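Local atomic coordinates of hypothetical protein Atu0120 (Agrobacterium tumefaciens, PDB entry 2I6H), a protein that is of unknown function and belongs to the bacterial DUF924 family, with an all-helical fold without strands. Residues A29-A41 with F53-H65. Residues are numbered along the deposited sequence; the frame is centred on the assembly and turned at random.
Sequences ALAADIVDFWKKA and FDNHFHDRFRDAH
Phe53 opens the contact by reaching across to Phe37, Ala41 and Trp38, where two helices joined by a short connection run nearly antiparallel (156°), their axes 11.1 Å apart. Phe53 CE1 lies 3.5 Å from Phe37 CZ, the two rings meeting rim to rim, and also touches Ala41 CB; Trp38 CZ3 comes in at the edge of the Phe53 ring. One turn on, His56 turns its ring face to the edge of Phe37: Phe37 CE1 points at the middle of the imidazole, 3.6 Å from His56 CE1, in a T-shaped pair. Phe57 flanks the same ring with its CD1, 3.5 Å from Phe37 CE2, the two planes slid so far apart that they barely overlap, while its CE2 meets Trp38 CZ3. Arg60 CB lies over one face of the Phe61 ring, and bends at chi2 and chi3 fold the chain back so that Phe61 CZ sits over a face of the guanidinium. One water joins Arg60 NH1 to the carbonyl O of Asp33, and a second lies 2.9 Å from both Arg60 NH2 and Asp33 OD2. Phe61, with CG beside its backbone N (chi1 -58°), enters the hole formed by Leu30, Asp33, Ile34 and Phe37. Ile34 CG1 makes a CH-pi contact 3.5 Å from the centre of the face not taken by Arg60 CB, and the edge of Phe61 is turned to the face of Phe37, planes at 85°. Ala64 CB touches Leu30 CD2 at 4.0 Å. Beyond the pair, Trp46 stacks on Trp38, and Phe93 of helix 80-97 meets Phe57 edge to face. With no direct hydrogen bond between the segments, cohesion rests mainly on apolar and aromatic packing, with Phe37 (among His56, Phe57, Arg60 and Phe61) and Phe61 as reciprocal knobs; Asp33 and Arg60, beyond salt-bridge distance but bridged by the second water, probably attract only modestly.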
loop_
_atom_site.group_PDB
_atom_site.type_symbol
_atom_site.label_atom_id
_atom_site.label_comp_id
_atom_site.label_asym_id
_atom_site.label_seq_id
_atom_site.Cartn_x
_atom_site.Cartn_y
_atom_site.Cartn_z
ATOM N N ALA A 29 -15.093 6.001 -27.302
ATOM C CA ALA A 29 -14.387 7.135 -26.700
ATOM C C ALA A 29 -14.587 7.186 -25.192
ATOM O O ALA A 29 -13.648 7.498 -24.460
ATOM C CB ALA A 29 -14.839 8.427 -27.344
ATOM N N LEU A 30 -15.813 6.895 -24.733
ATOM C CA LEU A 30 -16.120 6.965 -23.304
ATOM C C LEU A 30 -15.190 6.049 -22.495
ATOM O O LEU A 30 -14.719 6.443 -21.421
ATOM C CB LEU A 30 -17.590 6.590 -23.073
ATOM C CG LEU A 30 -18.085 6.683 -21.603
ATOM C CD1 LEU A 30 -18.019 8.124 -21.065
ATOM C CD2 LEU A 30 -19.523 6.166 -21.590
ATOM N N ALA A 31 -14.960 4.827 -22.976
ATOM C CA ALA A 31 -14.073 3.914 -22.231
ATOM C C ALA A 31 -12.654 4.504 -22.126
ATOM O O ALA A 31 -12.028 4.492 -21.053
ATOM C CB ALA A 31 -14.048 2.506 -22.898
ATOM N N ALA A 32 -12.165 5.043 -23.234
ATOM C CA ALA A 32 -10.827 5.649 -23.256
ATOM C C ALA A 32 -10.779 6.885 -22.343
ATOM O O ALA A 32 -9.775 7.129 -21.663
ATOM C CB ALA A 32 -10.423 6.016 -24.683
ATOM N N ASP A 33 -11.839 7.678 -22.373
ATOM C CA ASP A 33 -11.961 8.835 -21.452
ATOM C C ASP A 33 -11.848 8.419 -19.998
ATOM O O ASP A 33 -11.225 9.136 -19.212
ATOM C CB ASP A 33 -13.302 9.588 -21.637
ATOM C CG ASP A 33 -13.400 10.340 -22.970
ATOM O OD1 ASP A 33 -12.375 10.482 -23.666
ATOM O OD2 ASP A 33 -14.534 10.794 -23.300
ATOM N N ILE A 34 -12.507 7.312 -19.609
ATOM C CA ILE A 34 -12.504 6.878 -18.200
ATOM C C ILE A 34 -11.063 6.525 -17.820
ATOM O O ILE A 34 -10.545 6.947 -16.762
ATOM C CB ILE A 34 -13.485 5.686 -17.982
ATOM C CG1 ILE A 34 -14.934 6.208 -18.094
ATOM C CG2 ILE A 34 -13.199 4.970 -16.664
ATOM C CD1 ILE A 34 -15.957 5.076 -18.381
ATOM N N VAL A 35 -10.420 5.750 -18.689
ATOM C CA VAL A 35 -9.060 5.297 -18.414
ATOM C C VAL A 35 -8.100 6.497 -18.355
ATOM O O VAL A 35 -7.295 6.609 -17.409
ATOM C CB VAL A 35 -8.595 4.206 -19.419
ATOM C CG1 VAL A 35 -7.087 3.862 -19.173
ATOM C CG2 VAL A 35 -9.481 2.916 -19.255
ATOM N N ASP A 36 -8.220 7.408 -19.323
ATOM C CA ASP A 36 -7.412 8.659 -19.326
ATOM C C ASP A 36 -7.586 9.459 -18.016
ATOM O O ASP A 36 -6.630 9.951 -17.428
ATOM C CB ASP A 36 -7.827 9.536 -20.504
ATOM C CG ASP A 36 -7.222 9.088 -21.813
ATOM O OD1 ASP A 36 -6.381 8.156 -21.801
ATOM O OD2 ASP A 36 -7.593 9.678 -22.844
ATOM N N PHE A 37 -8.835 9.630 -17.605
ATOM C CA PHE A 37 -9.151 10.299 -16.337
ATOM C C PHE A 37 -8.433 9.607 -15.143
ATOM O O PHE A 37 -7.840 10.268 -14.286
ATOM C CB PHE A 37 -10.671 10.260 -16.140
ATOM C CG PHE A 37 -11.126 10.609 -14.729
ATOM C CD1 PHE A 37 -11.406 11.926 -14.363
ATOM C CD2 PHE A 37 -11.314 9.601 -13.777
ATOM C CE1 PHE A 37 -11.841 12.227 -13.049
ATOM C CE2 PHE A 37 -11.740 9.907 -12.458
ATOM C CZ PHE A 37 -12.001 11.207 -12.111
ATOM N N TRP A 38 -8.527 8.283 -15.094
ATOM C CA TRP A 38 -7.897 7.506 -14.009
ATOM C C TRP A 38 -6.363 7.691 -14.015
ATOM O O TRP A 38 -5.734 7.924 -12.936
ATOM C CB TRP A 38 -8.277 6.045 -14.145
ATOM C CG TRP A 38 -8.136 5.237 -12.812
ATOM C CD1 TRP A 38 -7.218 4.264 -12.534
ATOM C CD2 TRP A 38 -8.928 5.390 -11.629
ATOM N NE1 TRP A 38 -7.389 3.785 -11.253
ATOM C CE2 TRP A 38 -8.441 4.447 -10.676
ATOM C CE3 TRP A 38 -10.015 6.218 -11.283
ATOM C CZ2 TRP A 38 -8.981 4.326 -9.393
ATOM C CZ3 TRP A 38 -10.574 6.079 -10.006
ATOM C CH2 TRP A 38 -10.058 5.134 -9.081
ATOM N N LYS A 39 -5.755 7.566 -15.195
ATOM C CA LYS A 39 -4.289 7.684 -15.303
ATOM C C LYS A 39 -3.833 9.083 -14.870
ATOM O O LYS A 39 -2.868 9.249 -14.106
ATOM C CB LYS A 39 -3.848 7.361 -16.731
ATOM C CG LYS A 39 -4.003 5.845 -17.109
ATOM C CD LYS A 39 -3.485 5.691 -18.566
ATOM C CE LYS A 39 -3.608 4.300 -19.120
ATOM N NZ LYS A 39 -3.334 4.203 -20.640
ATOM N N LYS A 40 -4.583 10.094 -15.301
ATOM C CA LYS A 40 -4.242 11.492 -14.970
ATOM C C LYS A 40 -4.331 11.743 -13.469
ATOM O O LYS A 40 -3.423 12.378 -12.893
ATOM C CB LYS A 40 -5.144 12.443 -15.729
ATOM C CG LYS A 40 -4.694 13.907 -15.647
ATOM C CD LYS A 40 -5.604 14.758 -16.554
ATOM C CE LYS A 40 -5.057 16.161 -16.725
ATOM N NZ LYS A 40 -5.062 16.924 -15.456
ATOM N N ALA A 41 -5.374 11.204 -12.823
ATOM C CA ALA A 41 -5.570 11.340 -11.373
ATOM C C ALA A 41 -4.422 10.689 -10.593
ATOM O O ALA A 41 -3.853 11.318 -9.696
ATOM C CB ALA A 41 -6.936 10.753 -10.944
ATOM N N PHE A 53 -12.047 14.754 -5.402
ATOM C CA PHE A 53 -11.887 13.709 -6.407
ATOM C C PHE A 53 -13.212 12.918 -6.541
ATOM O O PHE A 53 -13.654 12.618 -7.654
ATOM C CB PHE A 53 -10.731 12.778 -6.050
ATOM C CG PHE A 53 -10.573 11.628 -7.032
ATOM C CD1 PHE A 53 -10.176 11.873 -8.354
ATOM C CD2 PHE A 53 -10.894 10.326 -6.641
ATOM C CE1 PHE A 53 -10.075 10.802 -9.277
ATOM C CE2 PHE A 53 -10.770 9.255 -7.543
ATOM C CZ PHE A 53 -10.365 9.501 -8.863
ATOM N N ASP A 54 -13.871 12.638 -5.410
ATOM C CA ASP A 54 -15.143 11.905 -5.467
ATOM C C ASP A 54 -16.136 12.689 -6.335
ATOM O O ASP A 54 -16.822 12.135 -7.218
ATOM C CB ASP A 54 -15.726 11.739 -4.056
ATOM C CG ASP A 54 -14.862 10.853 -3.148
ATOM O OD1 ASP A 54 -13.985 10.113 -3.634
ATOM O OD2 ASP A 54 -15.078 10.886 -1.919
ATOM N N ASN A 55 -16.209 13.992 -6.066
ATOM C CA ASN A 55 -17.089 14.924 -6.806
ATOM C C ASN A 55 -16.776 14.893 -8.293
ATOM O O ASN A 55 -17.670 14.841 -9.162
ATOM C CB ASN A 55 -16.852 16.366 -6.326
ATOM C CG ASN A 55 -17.834 16.811 -5.265
ATOM O OD1 ASN A 55 -18.099 16.095 -4.319
ATOM N ND2 ASN A 55 -18.339 18.033 -5.403
ATOM N N HIS A 56 -15.490 14.981 -8.589
ATOM C CA HIS A 56 -15.040 15.037 -9.936
ATOM C C HIS A 56 -15.405 13.739 -10.714
ATOM O O HIS A 56 -15.903 13.787 -11.853
ATOM C CB HIS A 56 -13.517 15.293 -9.881
ATOM C CG HIS A 56 -12.878 15.511 -11.210
ATOM N ND1 HIS A 56 -11.509 15.553 -11.369
ATOM C CD2 HIS A 56 -13.412 15.714 -12.445
ATOM C CE1 HIS A 56 -11.225 15.776 -12.643
ATOM N NE2 HIS A 56 -12.361 15.865 -13.319
ATOM N N PHE A 57 -15.126 12.599 -10.097
ATOM C CA PHE A 57 -15.392 11.278 -10.689
ATOM C C PHE A 57 -16.906 11.192 -10.952
ATOM O O PHE A 57 -17.351 10.786 -12.020
ATOM C CB PHE A 57 -14.920 10.237 -9.674
ATOM C CG PHE A 57 -14.712 8.849 -10.217
ATOM C CD1 PHE A 57 -14.882 8.542 -11.578
ATOM C CD2 PHE A 57 -14.329 7.827 -9.326
ATOM C CE1 PHE A 57 -14.693 7.222 -12.050
ATOM C CE2 PHE A 57 -14.133 6.533 -9.788
ATOM C CZ PHE A 57 -14.323 6.230 -11.155
ATOM N N HIS A 58 -17.695 11.621 -9.984
ATOM C CA HIS A 58 -19.157 11.583 -10.146
ATOM C C HIS A 58 -19.659 12.508 -11.286
ATOM O O HIS A 58 -20.505 12.094 -12.111
ATOM C CB HIS A 58 -19.826 11.962 -8.824
ATOM C CG HIS A 58 -21.314 11.839 -8.850
ATOM N ND1 HIS A 58 -22.129 12.833 -9.347
ATOM C CD2 HIS A 58 -22.135 10.822 -8.469
ATOM C CE1 HIS A 58 -23.395 12.448 -9.243
ATOM N NE2 HIS A 58 -23.421 11.230 -8.720
ATOM N N ASP A 59 -19.142 13.746 -11.327
ATOM C CA ASP A 59 -19.502 14.687 -12.387
ATOM C C ASP A 59 -19.243 14.104 -13.779
ATOM O O ASP A 59 -20.092 14.232 -14.680
ATOM C CB ASP A 59 -18.765 16.021 -12.202
ATOM C CG ASP A 59 -19.135 17.067 -13.261
ATOM O OD1 ASP A 59 -20.327 17.233 -13.587
ATOM O OD2 ASP A 59 -18.216 17.765 -13.748
ATOM N N ARG A 60 -18.094 13.470 -13.960
ATOM C CA ARG A 60 -17.714 12.881 -15.260
ATOM C C ARG A 60 -18.551 11.625 -15.609
ATOM O O ARG A 60 -19.068 11.521 -16.732
ATOM C CB ARG A 60 -16.217 12.509 -15.274
ATOM C CG ARG A 60 -15.235 13.712 -15.269
ATOM C CD ARG A 60 -15.157 14.510 -16.566
ATOM N NE ARG A 60 -15.055 13.734 -17.800
ATOM C CZ ARG A 60 -13.934 13.342 -18.414
ATOM N NH1 ARG A 60 -12.728 13.613 -17.921
ATOM N NH2 ARG A 60 -14.028 12.668 -19.563
ATOM N N PHE A 61 -18.633 10.684 -14.672
ATOM C CA PHE A 61 -18.935 9.293 -15.025
ATOM C C PHE A 61 -20.125 8.644 -14.329
ATOM O O PHE A 61 -20.308 7.430 -14.439
ATOM C CB PHE A 61 -17.653 8.427 -14.972
ATOM C CG PHE A 61 -16.561 8.929 -15.881
ATOM C CD1 PHE A 61 -16.827 9.174 -17.246
ATOM C CD2 PHE A 61 -15.274 9.171 -15.382
ATOM C CE1 PHE A 61 -15.825 9.680 -18.115
ATOM C CE2 PHE A 61 -14.257 9.651 -16.212
ATOM C CZ PHE A 61 -14.530 9.912 -17.597
ATOM N N ARG A 62 -20.949 9.445 -13.626
ATOM C CA ARG A 62 -22.179 8.861 -13.054
ATOM C C ARG A 62 -22.999 8.139 -14.130
ATOM O O ARG A 62 -23.410 7.003 -13.925
ATOM C CB ARG A 62 -23.050 9.903 -12.324
ATOM C CG ARG A 62 -24.342 9.310 -11.778
ATOM C CD ARG A 62 -25.494 9.547 -12.762
ATOM N NE ARG A 62 -26.749 8.970 -12.249
ATOM C CZ ARG A 62 -27.660 8.345 -12.990
ATOM N NH1 ARG A 62 -28.734 7.824 -12.392
ATOM N NH2 ARG A 62 -27.527 8.247 -14.322
ATOM N N ASP A 63 -23.241 8.788 -15.275
ATOM C CA ASP A 63 -24.074 8.157 -16.326
ATOM C C ASP A 63 -23.460 6.853 -16.826
ATOM O O ASP A 63 -24.176 5.868 -17.044
ATOM C CB ASP A 63 -24.330 9.126 -17.495
ATOM C CG ASP A 63 -25.319 10.207 -17.136
ATOM O OD1 ASP A 63 -26.011 10.087 -16.079
ATOM O OD2 ASP A 63 -25.396 11.199 -17.894
ATOM N N ALA A 64 -22.135 6.874 -17.007
ATOM C CA ALA A 64 -21.396 5.693 -17.434
ATOM C C ALA A 64 -21.568 4.553 -16.427
ATOM O O ALA A 64 -21.769 3.384 -16.843
ATOM C CB ALA A 64 -19.934 6.028 -17.641
ATOM N N HIS A 65 -21.508 4.881 -15.120
ATOM C CA HIS A 65 -21.698 3.850 -14.092
ATOM C C HIS A 65 -23.028 3.140 -14.319
ATOM O O HIS A 65 -23.095 1.881 -14.309
ATOM C CB HIS A 65 -21.708 4.406 -12.660
ATOM C CG HIS A 65 -22.018 3.343 -11.642
ATOM N ND1 HIS A 65 -23.273 3.173 -11.073
ATOM C CD2 HIS A 65 -21.246 2.347 -11.151
ATOM C CE1 HIS A 65 -23.226 2.143 -10.231
ATOM N NE2 HIS A 65 -22.009 1.622 -10.271
HETATM O O HOH W 1 -10.784 11.805 -19.642
HETATM O O HOH W 2 -16.252 11.809 -21.256
#